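Local structure of Csm3 (Thermoplasma volcanium, 6AE2) at residues A[127-133]-A[175-181]. The protein probably binds CRISPR RNA as a RAMP-family subunit of the type III-A Csm effector complex and may cleave target RNA. Numbering follows the deposited sequence.
Sequences IRDAFLD and KFKGKII
Lys175 O accepts a hydrogen bond from Asp133 N (2.8 Å), the first rung of an antiparallel ladder inside the six-stranded sheet of this RAMP-superfamily protein, where residues 175-181 run between strand 26-38 and residues 127-133. Phe176 and Leu132 form a non-hydrogen-bonded pair, and Leu132 CD2 rests over one face of the Phe176 ring, 4.0 Å from CE1. Nearer the backbone, Phe176 CB meets Ala130 CB at 3.8 Å, and the Phe176 side chain also touches Ile78 of strand 71-78. Lys177 closes a hydrogen-bonded pair with Phe131: its N reaches Phe131 O at 2.7 Å with an N-H...O angle of 171°, while Phe131 N returns a bond to Lys177 O at 2.9 Å. Extended beyond CG, the Lys177 chain carries NZ to 3.4 Å from Asp133 OD1, a salt bridge whose acidic partner is poorly ordered. Between Lys177 and Ile180 the register shifts by one, as the pairs Phe131-Lys177 and Ile127-Ile180 demonstrate, the extra residue lying in 127-133, where strand 125-132 is interrupted. Lys179 O then accepts a hydrogen bond from Arg128 N. Ile180 lies alongside Ile127, with their CG1 atoms 3.9 Å apart. Finally, Ile181 places CD1 over one face of the Arg128 guanidinium, displaced toward its rim and 3.5 Å from CZ.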
loop_
_atom_site.group_PDB
_atom_site.type_symbol
_atom_site.label_atom_id
_atom_site.label_comp_id
_atom_site.label_asym_id
_atom_site.label_seq_id
_atom_site.Cartn_x
_atom_site.Cartn_y
_atom_site.Cartn_z
ATOM N N ILE A 127 -16.726 -3.406 -12.396
ATOM C CA ILE A 127 -15.316 -3.046 -12.353
ATOM C C ILE A 127 -14.559 -4.131 -13.102
ATOM O O ILE A 127 -14.520 -5.289 -12.666
ATOM C CB ILE A 127 -14.797 -2.893 -10.916
ATOM C CG1 ILE A 127 -15.604 -1.833 -10.167
ATOM C CG2 ILE A 127 -13.323 -2.517 -10.929
ATOM C CD1 ILE A 127 -15.079 -1.534 -8.780
ATOM N N ARG A 128 -13.980 -3.764 -14.237
ATOM C CA ARG A 128 -13.312 -4.718 -15.104
ATOM C C ARG A 128 -11.869 -4.931 -14.664
ATOM O O ARG A 128 -11.321 -4.183 -13.853
ATOM C CB ARG A 128 -13.376 -4.239 -16.552
ATOM C CG ARG A 128 -14.800 -4.017 -17.031
ATOM C CD ARG A 128 -14.993 -4.530 -18.442
ATOM N NE ARG A 128 -14.783 -3.488 -19.442
ATOM C CZ ARG A 128 -15.680 -3.145 -20.361
ATOM N NH1 ARG A 128 -16.845 -3.777 -20.423
ATOM N NH2 ARG A 128 -15.406 -2.182 -21.233
ATOM N N ASP A 129 -11.261 -5.987 -15.201
ATOM C CA ASP A 129 -9.848 -6.230 -14.951
ATOM C C ASP A 129 -9.024 -5.060 -15.474
ATOM O O ASP A 129 -9.321 -4.488 -16.528
ATOM C CB ASP A 129 -9.401 -7.533 -15.618
ATOM C CG ASP A 129 -10.116 -8.755 -15.063
ATOM O OD1 ASP A 129 -10.766 -8.636 -14.004
ATOM O OD2 ASP A 129 -10.029 -9.835 -15.685
ATOM N N ALA A 130 -7.995 -4.690 -14.720
ATOM C CA ALA A 130 -7.105 -3.600 -15.090
ATOM C C ALA A 130 -5.770 -4.165 -15.555
ATOM O O ALA A 130 -5.232 -5.099 -14.950
ATOM C CB ALA A 130 -6.893 -2.639 -13.921
ATOM N N PHE A 131 -5.235 -3.591 -16.627
ATOM C CA PHE A 131 -4.020 -4.096 -17.242
ATOM C C PHE A 131 -2.952 -3.011 -17.277
ATOM O O PHE A 131 -3.247 -1.814 -17.205
ATOM C CB PHE A 131 -4.310 -4.623 -18.649
ATOM C CG PHE A 131 -5.372 -5.679 -18.674
ATOM C CD1 PHE A 131 -5.084 -6.977 -18.285
ATOM C CD2 PHE A 131 -6.671 -5.368 -19.045
ATOM C CE1 PHE A 131 -6.065 -7.954 -18.285
ATOM C CE2 PHE A 131 -7.658 -6.341 -19.052
ATOM C CZ PHE A 131 -7.355 -7.635 -18.670
ATOM N N LEU A 132 -1.699 -3.456 -17.386
ATOM C CA LEU A 132 -0.558 -2.554 -17.317
ATOM C C LEU A 132 -0.637 -1.461 -18.370
ATOM O O LEU A 132 -0.795 -1.738 -19.562
ATOM C CB LEU A 132 0.746 -3.335 -17.500
ATOM C CG LEU A 132 1.345 -4.076 -16.306
ATOM C CD1 LEU A 132 2.395 -5.077 -16.769
ATOM C CD2 LEU A 132 1.940 -3.094 -15.317
ATOM N N ASP A 133 -0.526 -0.215 -17.919
ATOM C CA ASP A 133 -0.146 0.864 -18.814
ATOM C C ASP A 133 1.246 0.525 -19.326
ATOM O O ASP A 133 2.241 0.780 -18.637
ATOM C CB ASP A 133 -0.174 2.213 -18.078
ATOM C CG ASP A 133 0.340 3.385 -18.924
ATOM O OD1 ASP A 133 -0.066 4.529 -18.638
ATOM O OD2 ASP A 133 1.150 3.192 -19.854
ATOM N N LYS A 175 1.551 1.172 -13.228
ATOM C CA LYS A 175 0.201 1.695 -13.347
ATOM C C LYS A 175 -0.670 0.735 -14.140
ATOM O O LYS A 175 -0.215 0.120 -15.109
ATOM C CB LYS A 175 0.213 3.076 -14.003
ATOM C CG LYS A 175 0.578 4.184 -13.030
ATOM C CD LYS A 175 1.279 5.340 -13.720
ATOM C CE LYS A 175 1.484 6.499 -12.757
ATOM N NZ LYS A 175 1.682 7.788 -13.476
ATOM N N PHE A 176 -1.922 0.613 -13.713
ATOM C CA PHE A 176 -2.905 -0.252 -14.346
ATOM C C PHE A 176 -4.069 0.592 -14.844
ATOM O O PHE A 176 -4.494 1.539 -14.172
ATOM C CB PHE A 176 -3.417 -1.316 -13.377
ATOM C CG PHE A 176 -2.365 -2.296 -12.942
ATOM C CD1 PHE A 176 -2.188 -3.497 -13.614
ATOM C CD2 PHE A 176 -1.546 -2.011 -11.862
ATOM C CE1 PHE A 176 -1.217 -4.399 -13.209
ATOM C CE2 PHE A 176 -0.576 -2.905 -11.453
ATOM C CZ PHE A 176 -0.410 -4.100 -12.126
ATOM N N LYS A 177 -4.582 0.245 -16.021
ATOM C CA LYS A 177 -5.710 0.938 -16.628
ATOM C C LYS A 177 -6.892 -0.012 -16.724
ATOM O O LYS A 177 -6.749 -1.142 -17.204
ATOM C CB LYS A 177 -5.346 1.472 -18.014
ATOM C CG LYS A 177 -4.427 2.681 -17.994
ATOM C CD LYS A 177 -4.038 3.089 -19.405
ATOM C CE LYS A 177 -3.201 4.358 -19.407
ATOM N NZ LYS A 177 -2.730 4.709 -20.778
ATOM N N GLY A 178 -8.052 0.448 -16.267
ATOM C CA GLY A 178 -9.258 -0.354 -16.322
ATOM C C GLY A 178 -10.488 0.526 -16.333
ATOM O O GLY A 178 -10.458 1.685 -15.905
ATOM N N LYS A 179 -11.579 -0.041 -16.832
ATOM C CA LYS A 179 -12.847 0.664 -16.936
ATOM C C LYS A 179 -13.756 0.309 -15.766
ATOM O O LYS A 179 -13.747 -0.818 -15.264
ATOM C CB LYS A 179 -13.557 0.324 -18.250
ATOM C CG LYS A 179 -13.676 1.482 -19.234
ATOM C CD LYS A 179 -14.315 1.022 -20.541
ATOM C CE LYS A 179 -14.230 2.089 -21.624
ATOM N NZ LYS A 179 -12.851 2.226 -22.170
ATOM N N ILE A 180 -14.544 1.290 -15.335
ATOM C CA ILE A 180 -15.656 1.073 -14.419
ATOM C C ILE A 180 -16.922 1.561 -15.107
ATOM O O ILE A 180 -16.977 2.703 -15.576
ATOM C CB ILE A 180 -15.456 1.796 -13.074
ATOM C CG1 ILE A 180 -14.305 1.176 -12.284
ATOM C CG2 ILE A 180 -16.744 1.767 -12.257
ATOM C CD1 ILE A 180 -14.095 1.824 -10.929
ATOM N N ILE A 181 -17.930 0.698 -15.171
ATOM C CA ILE A 181 -19.186 1.003 -15.844
ATOM C C ILE A 181 -20.296 1.031 -14.805
ATOM O O ILE A 181 -20.550 0.031 -14.123
ATOM C CB ILE A 181 -19.499 -0.005 -16.959
ATOM C CG1 ILE A 181 -18.341 -0.069 -17.957
ATOM C CG2 ILE A 181 -20.786 0.383 -17.667
ATOM C CD1 ILE A 181 -18.239 -1.375 -18.692
HETATM O O HOH W 1 3.539 1.077 -15.613
#